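Local atomic coordinates of type II restriction enzyme SfiI (PDB entry 2EZV), a protein that cuts double-stranded DNA at the sequence 5'-GGCCNNNNNGGCC-3', leaving 5'-phosphate ends, and works as a tetrameric restriction endonuclease. Residues 202-207 against 217-222; 3-8 against 151-156. All blocks are in the same frame, centred on the assembly; numbering follows the deposited sequence.

Contact 1: 202-207 against 217-222; sequences SFFGAG and ARIRVY. With nucleotides of chain B; nucleotides of chain A.
Tyr222 N donates to Phe203 O over 2.8 Å in an almost straight bond (167° at the hydrogen), closing one end of an antiparallel strand pair. Further along, Gly205 N reaches Arg220 O only in a weak, bent bond, within the hydrogen-bonded pair Gly205-Arg220; beside it, Phe204 and Val221 form a non-hydrogen-bonded pair. Gly205 has no CB, and the Tyr222 ring uses the place, its CE1 lying 3.8 Å from Gly205 CA.

The base contacts made here come from two arginines. The Arg220 chain is extended from CG to NE (chi3 176°), which carries the guanidinium out to the base. NH1 donates both to Ala206 O (3.2 Å), which lies in the guanidinium plane, and to N7 of DG6 of chain B, while NH2 gives to O6 of the same base at 2.8 Å. The backbone oxygen thereby helps hold the guanidinium edge-on to the guanine, a classic major-groove reading of this base. Arg218 addresses N7 and O6 of DG14 of chain A similarly, through weak bonds.

The phosphate of DG5 of chain B is held by the backbone: Ala206 N donates to OP2 at 2.9 Å. Water 1 joins Ala206 O, Tyr222 OH and that same OP2.

On the sheet face opposite Arg220, Ile219 CD1 meets Phe204 CD2 at 3.5 Å and Val221 CG2 packs alongside the Phe204 ring. Strand 219-221 is the middle strand of a small antiparallel sheet, between 204-206 and 110-112; strand 121-124 packs on Phe204 and Ile219, and helix 223-229, which starts right after Tyr222 at its N-cap position, packs on Phe203.

Contact 2: 3-8 against 151-156; sequences QDYREL and VLPAVT
Asp4 OD1, 3.7 Å from Pro153 CG, is gripped twice by Arg6: the backbone N approaches its anti lone pair, making an Asx turn, and NE takes the syn lone pair at 2.9 Å. Arg6 NH2 closes the salt bridge on Asp4 OD2 at 2.6 Å, so the guanidinium meets the carboxylate side-on, with both acceptor oxygens close to its plane. Folded together in this way, the two groups lie across the Pro153 ring; Arg6 NH2 is 3.6 Å from Pro153 CG, and a bend at chi3 (-56°) curls the arginine back to its partner.

The apolar part of the contact joins Tyr5 to Val155 and Pro153. Tyr5 CG sits between the backbone N and the carbonyl carbon (chi1 82°), which lays the ring against Val155 with its edge near Pro153 CB. Val155 CG1 makes a CH-pi contact over one face, offset toward the rim, though this pair is modelled too tightly for its exact spacing to carry weight. Arg6 CG lies over the rim of the opposite face.

No direct hydrogen bond crosses between the segments. Water 2 bridges them, donating to Gln3 O and to Pro153 O (2.8 Å) and accepting from Tyr5 N.

Gln3 OE1 turns to Leu265 N of the second subunit, whose Leu265 also packs on Leu152. The short 3-10 turn preceding helix 10-41 thus docks on the start of strand 151-167, which is paired here with strands 141-145 and 93-104.

In the fold
The two contacts lie in different parts of the subunit, with centres 28 Å apart and nearest atoms about 13 Å apart, and they do not touch. Contact 1 belongs to the small antiparallel sheet that faces the DNA; the side chain of Arg218 is about 10 Å from the calcium ion bound at Asp79, Asp100 and Ala101. Contact 2 ties the N-terminal turn to the large mixed sheet and borders the second subunit, its nearest atom about 17 Å from the nucleic acid. Strand 93-104, which pairs with 151-167 at contact 2, also carries Asp100 and Ala101, so the sheet connects this region with the metal site.

Contact 1: 202-207 against 217-222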
loop_
_atom_site.group_PDB
_atom_site.type_symbol
_atom_site.label_atom_id
_atom_site.label_comp_id
_atom_site.label_asym_id
_atom_site.label_seq_id
_atom_site.Cartn_x
_atom_site.Cartn_y
_atom_site.Cartn_z
ATOM N N SER D 202 4.521 29.186 -29.535
ATOM C CA SER D 202 3.838 28.501 -28.440
ATOM C C SER D 202 2.863 27.435 -28.939
ATOM O O SER D 202 2.579 27.344 -30.138
ATOM C CB SER D 202 3.043 29.499 -27.609
ATOM O OG SER D 202 1.823 29.802 -28.268
ATOM N N PHE D 203 2.349 26.634 -28.004
ATOM C CA PHE D 203 1.375 25.605 -28.338
ATOM C C PHE D 203 0.025 25.952 -27.718
ATOM O O PHE D 203 -0.882 25.126 -27.678
ATOM C CB PHE D 203 1.843 24.215 -27.871
ATOM C CG PHE D 203 2.416 24.194 -26.481
ATOM C CD1 PHE D 203 3.746 23.854 -26.274
ATOM C CD2 PHE D 203 1.629 24.508 -25.379
ATOM C CE1 PHE D 203 4.286 23.827 -24.992
ATOM C CE2 PHE D 203 2.161 24.483 -24.092
ATOM C CZ PHE D 203 3.491 24.142 -23.901
ATOM N N PHE D 204 -0.097 27.188 -27.243
ATOM C CA PHE D 204 -1.333 27.665 -26.632
ATOM C C PHE D 204 -2.327 28.152 -27.684
ATOM O O PHE D 204 -1.960 28.382 -28.838
ATOM C CB PHE D 204 -1.022 28.790 -25.648
ATOM C CG PHE D 204 -0.262 28.334 -24.438
ATOM C CD1 PHE D 204 0.942 28.937 -24.088
ATOM C CD2 PHE D 204 -0.749 27.296 -23.648
ATOM C CE1 PHE D 204 1.652 28.513 -22.967
ATOM C CE2 PHE D 204 -0.052 26.864 -22.529
ATOM C CZ PHE D 204 1.152 27.471 -22.184
ATOM N N GLY D 205 -3.587 28.297 -27.283
ATOM C CA GLY D 205 -4.616 28.751 -28.208
ATOM C C GLY D 205 -5.750 29.496 -27.520
ATOM O O GLY D 205 -5.719 29.709 -26.306
ATOM N N ALA D 206 -6.756 29.898 -28.291
ATOM C CA ALA D 206 -7.890 30.620 -27.729
ATOM C C ALA D 206 -8.668 29.734 -26.757
ATOM O O ALA D 206 -8.961 28.572 -27.056
ATOM C CB ALA D 206 -8.807 31.103 -28.848
ATOM N N GLY D 207 -8.997 30.295 -25.595
ATOM C CA GLY D 207 -9.741 29.560 -24.585
ATOM C C GLY D 207 -11.118 29.105 -25.039
ATOM O O GLY D 207 -11.653 29.599 -26.028
ATOM N N ALA D 217 -12.511 33.131 -18.621
ATOM C CA ALA D 217 -11.317 33.051 -19.476
ATOM C C ALA D 217 -10.392 31.869 -19.176
ATOM O O ALA D 217 -9.858 31.727 -18.070
ATOM C CB ALA D 217 -10.518 34.359 -19.409
ATOM N N ARG D 218 -10.199 31.034 -20.190
ATOM C CA ARG D 218 -9.355 29.857 -20.079
ATOM C C ARG D 218 -8.320 29.873 -21.191
ATOM O O ARG D 218 -8.155 30.881 -21.880
ATOM C CB ARG D 218 -10.200 28.597 -20.217
ATOM C CG ARG D 218 -11.424 28.564 -19.339
ATOM C CD ARG D 218 -12.158 27.263 -19.567
ATOM N NE ARG D 218 -13.592 27.445 -19.733
ATOM C CZ ARG D 218 -14.413 26.482 -20.136
ATOM N NH1 ARG D 218 -13.928 25.276 -20.413
ATOM N NH2 ARG D 218 -15.716 26.721 -20.256
ATOM N N ILE D 219 -7.634 28.749 -21.374
ATOM C CA ILE D 219 -6.623 28.643 -22.415
ATOM C C ILE D 219 -6.630 27.238 -23.007
ATOM O O ILE D 219 -7.099 26.289 -22.377
ATOM C CB ILE D 219 -5.220 28.957 -21.854
ATOM C CG1 ILE D 219 -4.217 29.116 -22.998
ATOM C CG2 ILE D 219 -4.766 27.833 -20.947
ATOM C CD1 ILE D 219 -2.915 29.765 -22.573
ATOM N N ARG D 220 -6.115 27.113 -24.226
ATOM C CA ARG D 220 -6.052 25.828 -24.907
ATOM C C ARG D 220 -4.607 25.449 -25.214
ATOM O O ARG D 220 -3.738 26.317 -25.319
ATOM C CB ARG D 220 -6.831 25.875 -26.221
ATOM C CG ARG D 220 -8.247 25.328 -26.166
ATOM C CD ARG D 220 -8.723 24.991 -27.580
ATOM N NE ARG D 220 -10.043 24.363 -27.616
ATOM C CZ ARG D 220 -11.199 25.023 -27.588
ATOM N NH1 ARG D 220 -11.216 26.349 -27.525
ATOM N NH2 ARG D 220 -12.341 24.350 -27.621
ATOM N N VAL D 221 -4.368 24.147 -25.348
ATOM C CA VAL D 221 -3.055 23.608 -25.688
ATOM C C VAL D 221 -3.295 22.712 -26.891
ATOM O O VAL D 221 -4.137 21.815 -26.836
ATOM C CB VAL D 221 -2.465 22.745 -24.556
ATOM C CG1 VAL D 221 -1.180 22.088 -25.030
ATOM C CG2 VAL D 221 -2.210 23.595 -23.324
ATOM N N TYR D 222 -2.572 22.941 -27.978
ATOM C CA TYR D 222 -2.782 22.124 -29.155
ATOM C C TYR D 222 -1.774 21.002 -29.312
ATOM O O TYR D 222 -0.564 21.220 -29.317
ATOM C CB TYR D 222 -2.839 23.002 -30.411
ATOM C CG TYR D 222 -4.154 23.740 -30.523
ATOM C CD1 TYR D 222 -4.436 24.827 -29.697
ATOM C CD2 TYR D 222 -5.151 23.300 -31.397
ATOM C CE1 TYR D 222 -5.677 25.456 -29.731
ATOM C CE2 TYR D 222 -6.404 23.924 -31.440
ATOM C CZ TYR D 222 -6.655 24.999 -30.601
ATOM O OH TYR D 222 -7.889 25.613 -30.619
ATOM P P DG B 5 -7.124 30.388 -32.354
ATOM O OP1 DG B 5 -6.059 31.411 -32.484
ATOM O OP2 DG B 5 -7.165 29.527 -31.149
ATOM O "O5'" DG B 5 -8.523 31.136 -32.469
ATOM C "C5'" DG B 5 -9.701 30.382 -32.696
ATOM C "C4'" DG B 5 -10.922 31.271 -32.763
ATOM O "O4'" DG B 5 -12.027 30.400 -33.076
ATOM C "C3'" DG B 5 -11.321 31.985 -31.471
ATOM O "O3'" DG B 5 -12.105 33.156 -31.813
ATOM C "C2'" DG B 5 -12.151 30.923 -30.770
ATOM C "C1'" DG B 5 -12.838 30.203 -31.929
ATOM N N9 DG B 5 -12.996 28.761 -31.768
ATOM C C8 DG B 5 -12.081 27.866 -31.266
ATOM N N7 DG B 5 -12.506 26.631 -31.291
ATOM C C5 DG B 5 -13.780 26.719 -31.832
ATOM C C6 DG B 5 -14.741 25.705 -32.110
ATOM O O6 DG B 5 -14.655 24.482 -31.927
ATOM N N1 DG B 5 -15.904 26.242 -32.657
ATOM C C2 DG B 5 -16.117 27.580 -32.907
ATOM N N2 DG B 5 -17.304 27.911 -33.437
ATOM N N3 DG B 5 -15.232 28.526 -32.654
ATOM C C4 DG B 5 -14.097 28.029 -32.123
ATOM P P DG B 6 -12.467 34.269 -30.694
ATOM O OP1 DG B 6 -12.432 35.597 -31.354
ATOM O OP2 DG B 6 -11.614 34.031 -29.501
ATOM O "O5'" DG B 6 -13.995 33.970 -30.327
ATOM C "C5'" DG B 6 -14.586 32.727 -30.698
ATOM C "C4'" DG B 6 -15.923 32.510 -30.024
ATOM O "O4'" DG B 6 -16.144 31.079 -29.994
ATOM C "C3'" DG B 6 -15.970 32.948 -28.555
ATOM O "O3'" DG B 6 -17.349 32.958 -28.146
ATOM C "C2'" DG B 6 -15.405 31.733 -27.846
ATOM C "C1'" DG B 6 -16.049 30.626 -28.654
ATOM N N9 DG B 6 -15.437 29.302 -28.628
ATOM C C8 DG B 6 -14.190 28.951 -28.169
ATOM N N7 DG B 6 -13.976 27.663 -28.212
ATOM C C5 DG B 6 -15.147 27.137 -28.747
ATOM C C6 DG B 6 -15.515 25.796 -29.028
ATOM O O6 DG B 6 -14.859 24.761 -28.854
ATOM N N1 DG B 6 -16.795 25.721 -29.570
ATOM C C2 DG B 6 -17.617 26.794 -29.807
ATOM N N2 DG B 6 -18.820 26.522 -30.331
ATOM N N3 DG B 6 -17.287 28.042 -29.547
ATOM C C4 DG B 6 -16.049 28.140 -29.023
ATOM P P DG A 14 -14.114 17.315 -19.102
ATOM O OP1 DG A 14 -13.869 15.882 -18.787
ATOM O OP2 DG A 14 -12.982 18.277 -19.106
ATOM O "O5'" DG A 14 -14.797 17.381 -20.532
ATOM C "C5'" DG A 14 -15.409 18.583 -20.950
ATOM C "C4'" DG A 14 -16.680 18.293 -21.705
ATOM O "O4'" DG A 14 -17.547 19.427 -21.525
ATOM C "C3'" DG A 14 -16.478 18.160 -23.211
ATOM O "O3'" DG A 14 -17.550 17.396 -23.764
ATOM C "C2'" DG A 14 -16.568 19.599 -23.671
ATOM C "C1'" DG A 14 -17.610 20.176 -22.723
ATOM N N9 DG A 14 -17.405 21.575 -22.375
ATOM C C8 DG A 14 -16.350 22.131 -21.688
ATOM N N7 DG A 14 -16.453 23.425 -21.557
ATOM C C5 DG A 14 -17.649 23.737 -22.191
ATOM C C6 DG A 14 -18.291 24.983 -22.383
ATOM O O6 DG A 14 -17.919 26.104 -22.019
ATOM N N1 DG A 14 -19.489 24.838 -23.079
ATOM C C2 DG A 14 -20.002 23.644 -23.535
ATOM N N2 DG A 14 -21.170 23.697 -24.187
ATOM N N3 DG A 14 -19.411 22.482 -23.363
ATOM C C4 DG A 14 -18.248 22.602 -22.691
HETATM O O HOH W 1 -8.409 27.959 -29.456
#

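Contact 2: 3-8 against 151-156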
loop_
_atom_site.group_PDB
_atom_site.type_symbol
_atom_site.label_atom_id
_atom_site.label_comp_id
_atom_site.label_asym_id
_atom_site.label_seq_id
_atom_site.Cartn_x
_atom_site.Cartn_y
_atom_site.Cartn_z
ATOM N N GLN D 3 18.943 18.031 -4.561
ATOM C CA GLN D 3 17.685 17.837 -3.847
ATOM C C GLN D 3 16.771 18.993 -4.265
ATOM O O GLN D 3 15.554 18.846 -4.332
ATOM C CB GLN D 3 17.878 17.875 -2.329
ATOM C CG GLN D 3 18.509 16.633 -1.710
ATOM C CD GLN D 3 18.311 16.593 -0.199
ATOM O OE1 GLN D 3 18.676 17.531 0.510
ATOM N NE2 GLN D 3 17.720 15.504 0.298
ATOM N N ASP D 4 17.383 20.141 -4.545
ATOM C CA ASP D 4 16.661 21.342 -4.959
ATOM C C ASP D 4 16.592 21.345 -6.485
ATOM O O ASP D 4 17.605 21.495 -7.161
ATOM C CB ASP D 4 17.416 22.586 -4.480
ATOM C CG ASP D 4 16.585 23.849 -4.566
ATOM O OD1 ASP D 4 15.963 24.094 -5.620
ATOM O OD2 ASP D 4 16.565 24.605 -3.575
ATOM N N TYR D 5 15.396 21.187 -7.029
ATOM C CA TYR D 5 15.240 21.150 -8.472
ATOM C C TYR D 5 15.768 22.404 -9.177
ATOM O O TYR D 5 16.153 22.343 -10.341
ATOM C CB TYR D 5 13.777 20.929 -8.823
ATOM C CG TYR D 5 12.943 22.182 -8.797
ATOM C CD1 TYR D 5 12.671 22.881 -9.975
ATOM C CD2 TYR D 5 12.435 22.683 -7.598
ATOM C CE1 TYR D 5 11.915 24.040 -9.962
ATOM C CE2 TYR D 5 11.678 23.850 -7.572
ATOM C CZ TYR D 5 11.425 24.520 -8.761
ATOM O OH TYR D 5 10.692 25.674 -8.755
ATOM N N ARG D 6 15.787 23.540 -8.485
ATOM C CA ARG D 6 16.280 24.769 -9.099
ATOM C C ARG D 6 17.759 24.654 -9.468
ATOM O O ARG D 6 18.228 25.326 -10.381
ATOM C CB ARG D 6 16.038 25.963 -8.166
ATOM C CG ARG D 6 14.558 26.337 -8.046
ATOM C CD ARG D 6 14.268 27.260 -6.873
ATOM N NE ARG D 6 14.728 26.700 -5.609
ATOM C CZ ARG D 6 14.453 27.217 -4.416
ATOM N NH1 ARG D 6 13.708 28.314 -4.321
ATOM N NH2 ARG D 6 14.931 26.645 -3.317
ATOM N N GLU D 7 18.492 23.793 -8.773
ATOM C CA GLU D 7 19.899 23.613 -9.077
ATOM C C GLU D 7 20.069 22.684 -10.275
ATOM O O GLU D 7 21.190 22.433 -10.716
ATOM C CB GLU D 7 20.634 23.013 -7.893
ATOM C CG GLU D 7 20.425 23.730 -6.603
ATOM C CD GLU D 7 21.285 23.149 -5.516
ATOM O OE1 GLU D 7 21.546 21.924 -5.568
ATOM O OE2 GLU D 7 21.693 23.910 -4.613
ATOM N N LEU D 8 18.968 22.140 -10.782
ATOM C CA LEU D 8 19.049 21.264 -11.947
ATOM C C LEU D 8 19.104 22.147 -13.176
ATOM O O LEU D 8 18.552 23.247 -13.180
ATOM C CB LEU D 8 17.816 20.359 -12.063
ATOM C CG LEU D 8 17.598 19.247 -11.037
ATOM C CD1 LEU D 8 16.434 18.368 -11.491
ATOM C CD2 LEU D 8 18.859 18.420 -10.908
ATOM N N VAL D 151 13.288 24.883 4.678
ATOM C CA VAL D 151 12.402 24.321 3.682
ATOM C C VAL D 151 13.121 23.696 2.495
ATOM O O VAL D 151 14.234 24.082 2.143
ATOM C CB VAL D 151 11.421 25.397 3.181
ATOM C CG1 VAL D 151 10.538 25.838 4.323
ATOM C CG2 VAL D 151 12.189 26.593 2.620
ATOM N N LEU D 152 12.458 22.714 1.894
ATOM C CA LEU D 152 12.961 21.994 0.730
ATOM C C LEU D 152 11.841 22.007 -0.304
ATOM O O LEU D 152 10.778 21.453 -0.075
ATOM C CB LEU D 152 13.286 20.552 1.113
ATOM C CG LEU D 152 13.678 19.611 -0.024
ATOM C CD1 LEU D 152 15.003 20.058 -0.618
ATOM C CD2 LEU D 152 13.785 18.192 0.508
ATOM N N PRO D 153 12.069 22.635 -1.460
ATOM C CA PRO D 153 11.027 22.687 -2.490
ATOM C C PRO D 153 10.737 21.364 -3.201
ATOM O O PRO D 153 11.653 20.686 -3.672
ATOM C CB PRO D 153 11.554 23.748 -3.449
ATOM C CG PRO D 153 13.042 23.526 -3.379
ATOM C CD PRO D 153 13.294 23.327 -1.902
ATOM N N ALA D 154 9.457 21.001 -3.267
ATOM C CA ALA D 154 9.046 19.781 -3.952
ATOM C C ALA D 154 8.536 20.214 -5.321
ATOM O O ALA D 154 7.479 20.847 -5.436
ATOM C CB ALA D 154 7.940 19.069 -3.171
ATOM N N VAL D 155 9.297 19.883 -6.355
ATOM C CA VAL D 155 8.941 20.260 -7.713
ATOM C C VAL D 155 7.565 19.819 -8.168
ATOM O O VAL D 155 7.123 18.700 -7.902
ATOM C CB VAL D 155 9.921 19.694 -8.738
ATOM C CG1 VAL D 155 10.130 20.717 -9.855
ATOM C CG2 VAL D 155 11.214 19.307 -8.056
ATOM N N THR D 156 6.919 20.713 -8.899
ATOM C CA THR D 156 5.599 20.492 -9.453
ATOM C C THR D 156 5.756 19.941 -10.862
ATOM O O THR D 156 6.506 20.492 -11.663
ATOM C CB THR D 156 4.813 21.841 -9.498
ATOM O OG1 THR D 156 3.899 21.892 -8.397
ATOM C CG2 THR D 156 4.061 22.010 -10.805
HETATM O O HOH W 2 13.629 20.012 -5.468
#